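Local coordinates for Myo-inositol-1-phosphate synthase-related protein (Thermotoga maritima MSB8, PDB 3CIN), which belongs with the myo-inositol-1-phosphate synthase-related proteins and binds nicotinamide-adenine-dinucleotide in a Rossmann-type domain, at residues 137-142 / 177-182; 213-218 / 344-349. One frame throughout, in Å; residues are numbered along the deposited sequence.

Overall arrangement
Both contacts pack a helix against the same parallel sheet, in which strand 189-193 lies between strands 138-141 and 214-217. Contact 1 sets helix 171-186 on one side of it, and contact 2 sets the end of helix 328-348 on the other: the side chains of Ile139 and Val215 leave their strands on different faces. Their centres are about 11 Å apart, and they touch directly, Asp137 OD1 lying 3.5 Å from Lys344 CE and Ala179 O 3.9 Å from Leu214 CD1. Contact 1 reaches the nicotinamide-adenine-dinucleotide through Thr142, whereas in contact 2 the nearest side-chain atom of Phe217 is about 13 Å from the nearest atom of that ligand, and the magnesium ion is about 12 Å from the side chain of Phe217.

Contact 1 of 2, residues 137-142 / 177-182; sequences DVIVNT and YAAALY. With NAD (nicotinamide-adenine-dinucleotide), chain F.
The phenol ring of Tyr182 takes the methyl end of Ile139 at a slant, with Ile139 CD1 4.1 Å from Tyr182 CD2. On the far side of the helix the Tyr177 ring packs within its own segment, one face carrying Leu181 CD1 3.8 Å above the plane and offset toward the rim. Across the interface Ile139 CD1 does all the touching: besides the ring it meets Ala179 CB at 3.9 Å, so one methyl bridges two residues a helical turn apart. Ile139 CG1 stands opposite the carbonyl carbon (chi1 -64°), and the extended continuation to CD1 (chi2 164°) carries the methyl out to the helix. Tyr182 CG lies anti to its backbone N (chi1 165°), and the hydroxyl reaches past the strand start to hydrogen-bond Pro136 O. No hydrogen bond joins the two segments; 129 Å² is buried between them, the direct side-chain contacts are apolar, and the nearest CA atoms, of Ile139 and Ala179, remain 7.6 Å apart. Asp137, just before the strand, forms a salt bridge with Arg186, the last residue of helix 171-186. At the other end Thr142 O comes within 3.2 Å of C5D of nicotinamide-adenine-dinucleotide. With the dinucleotide at the C-terminal end of strand 138-141, the parallel sheet order 58-65, 14-19, 138-141, 189-193, 214-217 (2-1-4-5-6) fits a Rossmann-type fold.

Contact 2 of 2, residues 213-218 / 344-349; sequences NLVVFG and KIALDR
Val215 projects from strand 214-217 onto Ala346 and Leu347 of helix 328-348, a helix-on-sheet layer of the Rossmann-type domain. Short segment axes give the evidence for close packing: they approach to 8.7 Å, and their chain directions differ by 145°, roughly antiparallel. The short side chain of Ala346 points at the strand, and Val215 and Phe217 converge on its methyl. Val215 CG1 sits 3.7 Å from Ala346 CB, while Phe217 CZ, the far end of the ring, reaches the same methyl at 4.2 Å from an oblique direction. Val215 uses both branches: CG1 is anti to the backbone N (chi1 -175°), and CG2, anti to the carbonyl carbon, lies against the helix backbone at Leu347, 3.9 Å from Leu347 N. Leu347 CB adds a looser apolar touch there. The interface is buried: 158 Å² is covered between the segments and no hydrogen bond crosses; the side-chain contacts across it are apolar.

Beyond the two segments, Val215 also packs on Phe352 and Val355, and Phe217 on Val192 of the neighbouring strand and on Val358 of helix 356-362. The strand is held in the sheet by backbone bonds from Val215 to Ala189 and Phe191. Within the helix, one turn apart, Lys344 NZ donates to Asp348 OD1 on the syn side of the carboxylate, at 3.1 Å.

Contact 1 of 2, residues 137-142 / 177-182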
# COMPACT_ATOMS: atom_id res chain seq x y z
N ASP A 137 -30.54 29.89 12.43
CA ASP A 137 -30.13 30.44 11.12
C ASP A 137 -29.86 29.28 10.15
O ASP A 137 -30.12 29.42 8.94
CB ASP A 137 -28.83 31.25 11.29
CG ASP A 137 -29.00 32.47 12.14
OD1 ASP A 137 -29.73 33.35 11.69
OD2 ASP A 137 -28.39 32.59 13.24
N VAL A 138 -29.26 28.21 10.68
CA VAL A 138 -28.76 27.12 9.84
C VAL A 138 -29.25 25.79 10.37
O VAL A 138 -29.11 25.49 11.58
CB VAL A 138 -27.23 27.13 9.71
CG1 VAL A 138 -26.76 25.99 8.78
CG2 VAL A 138 -26.73 28.50 9.21
N ILE A 139 -29.83 24.98 9.50
CA ILE A 139 -30.28 23.63 9.84
C ILE A 139 -29.33 22.66 9.17
O ILE A 139 -29.15 22.76 7.95
CB ILE A 139 -31.74 23.38 9.38
CG1 ILE A 139 -32.69 24.31 10.13
CG2 ILE A 139 -32.20 21.89 9.62
CD1 ILE A 139 -34.03 24.39 9.48
N VAL A 140 -28.74 21.75 9.95
CA VAL A 140 -27.75 20.78 9.45
C VAL A 140 -28.34 19.38 9.44
O VAL A 140 -28.81 18.91 10.48
CB VAL A 140 -26.45 20.82 10.31
CG1 VAL A 140 -25.48 19.70 9.94
CG2 VAL A 140 -25.72 22.20 10.14
N ASN A 141 -28.25 18.70 8.30
CA ASN A 141 -28.81 17.40 8.14
C ASN A 141 -27.69 16.37 8.21
O ASN A 141 -26.87 16.26 7.27
CB ASN A 141 -29.57 17.26 6.82
CG ASN A 141 -30.04 15.88 6.61
OD1 ASN A 141 -30.29 15.17 7.61
ND2 ASN A 141 -30.16 15.43 5.35
N THR A 142 -27.64 15.65 9.33
CA THR A 142 -26.72 14.52 9.54
C THR A 142 -27.46 13.17 9.85
O THR A 142 -26.97 12.33 10.67
CB THR A 142 -25.64 14.85 10.62
OG1 THR A 142 -26.29 15.38 11.78
CG2 THR A 142 -24.65 15.95 10.12
N TYR A 177 -38.20 20.37 2.97
CA TYR A 177 -39.49 20.98 2.75
C TYR A 177 -39.88 21.84 3.96
O TYR A 177 -40.22 23.02 3.78
CB TYR A 177 -40.52 19.91 2.44
CG TYR A 177 -41.89 20.42 2.15
CD1 TYR A 177 -42.28 20.77 0.88
CD2 TYR A 177 -42.82 20.55 3.18
CE1 TYR A 177 -43.55 21.21 0.63
CE2 TYR A 177 -44.05 21.03 2.95
CZ TYR A 177 -44.43 21.33 1.68
OH TYR A 177 -45.71 21.76 1.46
N ALA A 178 -39.88 21.25 5.14
CA ALA A 178 -40.09 22.01 6.37
C ALA A 178 -39.15 23.23 6.52
O ALA A 178 -39.59 24.30 6.96
CB ALA A 178 -39.98 21.10 7.60
N ALA A 179 -37.89 23.07 6.13
CA ALA A 179 -36.91 24.15 6.21
C ALA A 179 -37.33 25.32 5.33
O ALA A 179 -37.13 26.48 5.73
CB ALA A 179 -35.47 23.67 5.91
N ALA A 180 -37.90 25.06 4.14
CA ALA A 180 -38.35 26.14 3.25
C ALA A 180 -39.53 26.84 3.90
O ALA A 180 -39.61 28.07 3.87
CB ALA A 180 -38.77 25.62 1.88
N LEU A 181 -40.46 26.07 4.48
CA LEU A 181 -41.64 26.71 5.10
C LEU A 181 -41.19 27.55 6.29
O LEU A 181 -41.68 28.69 6.48
CB LEU A 181 -42.70 25.68 5.50
CG LEU A 181 -43.62 25.22 4.37
CD1 LEU A 181 -42.95 24.71 3.16
CD2 LEU A 181 -44.60 24.17 4.85
N TYR A 182 -40.27 27.01 7.06
CA TYR A 182 -39.68 27.72 8.19
C TYR A 182 -38.97 28.99 7.75
O TYR A 182 -39.18 30.08 8.31
CB TYR A 182 -38.75 26.79 8.95
CG TYR A 182 -37.83 27.55 9.91
CD1 TYR A 182 -38.33 28.14 11.09
CD2 TYR A 182 -36.47 27.71 9.64
CE1 TYR A 182 -37.52 28.82 11.93
CE2 TYR A 182 -35.64 28.38 10.52
CZ TYR A 182 -36.16 28.95 11.65
OH TYR A 182 -35.33 29.66 12.52
PA NAD F . -24.98 7.83 12.54
O1A NAD F . -23.95 7.73 13.63
O2A NAD F . -25.79 6.58 12.42
O5B NAD F . -25.95 8.98 12.99
C5B NAD F . -27.20 9.17 12.33
C4B NAD F . -28.17 9.73 13.36
O4B NAD F . -29.35 10.16 12.70
C3B NAD F . -28.60 8.74 14.43
O3B NAD F . -28.59 9.33 15.72
C2B NAD F . -30.02 8.37 14.03
O2B NAD F . -30.77 7.85 15.10
C1B NAD F . -30.49 9.69 13.46
N9A NAD F . -31.63 9.62 12.55
C8A NAD F . -31.82 8.62 11.60
N7A NAD F . -32.92 8.98 10.86
C5A NAD F . -33.40 10.17 11.37
C6A NAD F . -34.53 10.93 11.07
N6A NAD F . -35.39 10.63 10.04
N1A NAD F . -34.69 12.11 11.77
C2A NAD F . -33.80 12.47 12.77
N3A NAD F . -32.73 11.68 13.13
C4A NAD F . -32.56 10.55 12.42
O3 NAD F . -24.32 8.24 11.17
PN NAD F . -23.13 9.26 10.98
O1N NAD F . -21.87 8.47 10.80
O2N NAD F . -23.24 10.38 11.96
O5D NAD F . -23.45 9.82 9.53
C5D NAD F . -24.51 10.74 9.34
C4D NAD F . -24.80 10.95 7.86
O4D NAD F . -23.71 11.61 7.28
C3D NAD F . -25.06 9.69 7.05
O3D NAD F . -26.09 9.95 6.06
C2D NAD F . -23.73 9.52 6.32
O2D NAD F . -23.89 8.85 5.07
C1D NAD F . -23.38 10.98 6.08
N1N NAD F . -21.96 11.18 5.80
C2N NAD F . -21.05 10.82 6.70
C3N NAD F . -19.70 11.09 6.34
C7N NAD F . -18.69 10.96 7.39
O7N NAD F . -19.14 10.48 8.59
N7N NAD F . -17.42 11.31 7.15
C4N NAD F . -19.35 11.66 5.13
C5N NAD F . -20.31 12.00 4.22
C6N NAD F . -21.64 11.76 4.59

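Contact 2 of 2, residues 213-218 / 344-349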
# COMPACT_ATOMS: atom_id res chain seq x y z
N ASN A 213 -36.94 31.86 0.60
CA ASN A 213 -35.87 32.48 1.36
C ASN A 213 -34.97 31.47 2.07
O ASN A 213 -34.53 31.68 3.20
CB ASN A 213 -36.41 33.53 2.29
CG ASN A 213 -36.99 34.69 1.54
OD1 ASN A 213 -36.71 34.85 0.34
ND2 ASN A 213 -37.78 35.51 2.22
N LEU A 214 -34.71 30.37 1.37
CA LEU A 214 -33.83 29.35 1.87
C LEU A 214 -32.56 29.16 1.04
O LEU A 214 -32.62 29.06 -0.19
CB LEU A 214 -34.58 28.01 2.00
CG LEU A 214 -33.80 26.83 2.60
CD1 LEU A 214 -33.62 26.94 4.10
CD2 LEU A 214 -34.47 25.49 2.24
N VAL A 215 -31.43 29.16 1.73
CA VAL A 215 -30.12 28.83 1.14
C VAL A 215 -29.90 27.33 1.37
O VAL A 215 -30.08 26.81 2.47
CB VAL A 215 -28.96 29.60 1.83
CG1 VAL A 215 -27.63 29.31 1.11
CG2 VAL A 215 -29.21 31.07 1.85
N VAL A 216 -29.43 26.65 0.34
CA VAL A 216 -29.17 25.25 0.43
C VAL A 216 -27.72 24.99 0.05
O VAL A 216 -27.27 25.45 -0.99
CB VAL A 216 -30.10 24.46 -0.51
CG1 VAL A 216 -29.70 23.01 -0.56
CG2 VAL A 216 -31.56 24.54 0.00
N PHE A 217 -27.01 24.28 0.93
CA PHE A 217 -25.71 23.69 0.53
C PHE A 217 -25.92 22.18 0.43
O PHE A 217 -26.53 21.53 1.32
CB PHE A 217 -24.59 23.96 1.53
CG PHE A 217 -24.26 25.46 1.76
CD1 PHE A 217 -24.46 26.44 0.80
CD2 PHE A 217 -23.68 25.81 2.99
CE1 PHE A 217 -24.07 27.78 1.07
CE2 PHE A 217 -23.30 27.09 3.24
CZ PHE A 217 -23.53 28.09 2.32
N GLY A 218 -25.33 21.59 -0.59
CA GLY A 218 -25.41 20.13 -0.73
C GLY A 218 -24.76 19.72 -2.04
O GLY A 218 -24.36 20.59 -2.81
N LYS A 344 -24.53 31.29 7.17
CA LYS A 344 -24.96 32.61 7.69
C LYS A 344 -24.53 33.77 6.76
O LYS A 344 -25.27 34.72 6.56
CB LYS A 344 -24.41 32.79 9.10
CG LYS A 344 -24.83 34.04 9.82
CD LYS A 344 -26.34 34.08 9.99
CE LYS A 344 -26.79 35.12 11.00
NZ LYS A 344 -26.12 36.43 10.84
N ILE A 345 -23.32 33.70 6.17
CA ILE A 345 -22.93 34.68 5.17
C ILE A 345 -23.85 34.66 3.95
O ILE A 345 -24.30 35.71 3.46
CB ILE A 345 -21.44 34.47 4.71
CG1 ILE A 345 -20.48 34.82 5.88
CG2 ILE A 345 -21.12 35.33 3.52
CD1 ILE A 345 -19.04 34.27 5.70
N ALA A 346 -24.15 33.46 3.43
CA ALA A 346 -25.04 33.37 2.28
C ALA A 346 -26.43 33.89 2.58
O ALA A 346 -27.05 34.58 1.77
CB ALA A 346 -25.10 31.95 1.75
N LEU A 347 -26.89 33.58 3.77
CA LEU A 347 -28.18 34.12 4.26
C LEU A 347 -28.16 35.63 4.37
O LEU A 347 -29.10 36.31 3.89
CB LEU A 347 -28.55 33.45 5.59
CG LEU A 347 -29.70 34.07 6.37
CD1 LEU A 347 -30.96 33.95 5.52
CD2 LEU A 347 -29.83 33.29 7.67
N ASP A 348 -27.12 36.17 5.02
CA ASP A 348 -26.93 37.63 5.12
C ASP A 348 -26.94 38.31 3.74
O ASP A 348 -27.49 39.39 3.56
CB ASP A 348 -25.62 37.99 5.85
CG ASP A 348 -25.61 37.58 7.31
OD1 ASP A 348 -26.68 37.28 7.91
OD2 ASP A 348 -24.48 37.55 7.84
N ARG A 349 -26.35 37.66 2.78
CA ARG A 349 -26.35 38.15 1.39
C ARG A 349 -27.62 37.85 0.58
O ARG A 349 -27.70 38.20 -0.59
CB ARG A 349 -25.20 37.48 0.65
CG ARG A 349 -23.84 37.92 1.12
CD ARG A 349 -22.84 37.17 0.30
NE ARG A 349 -21.49 37.34 0.77
CZ ARG A 349 -20.46 36.67 0.26
NH1 ARG A 349 -20.65 35.81 -0.71
NH2 ARG A 349 -19.25 36.85 0.76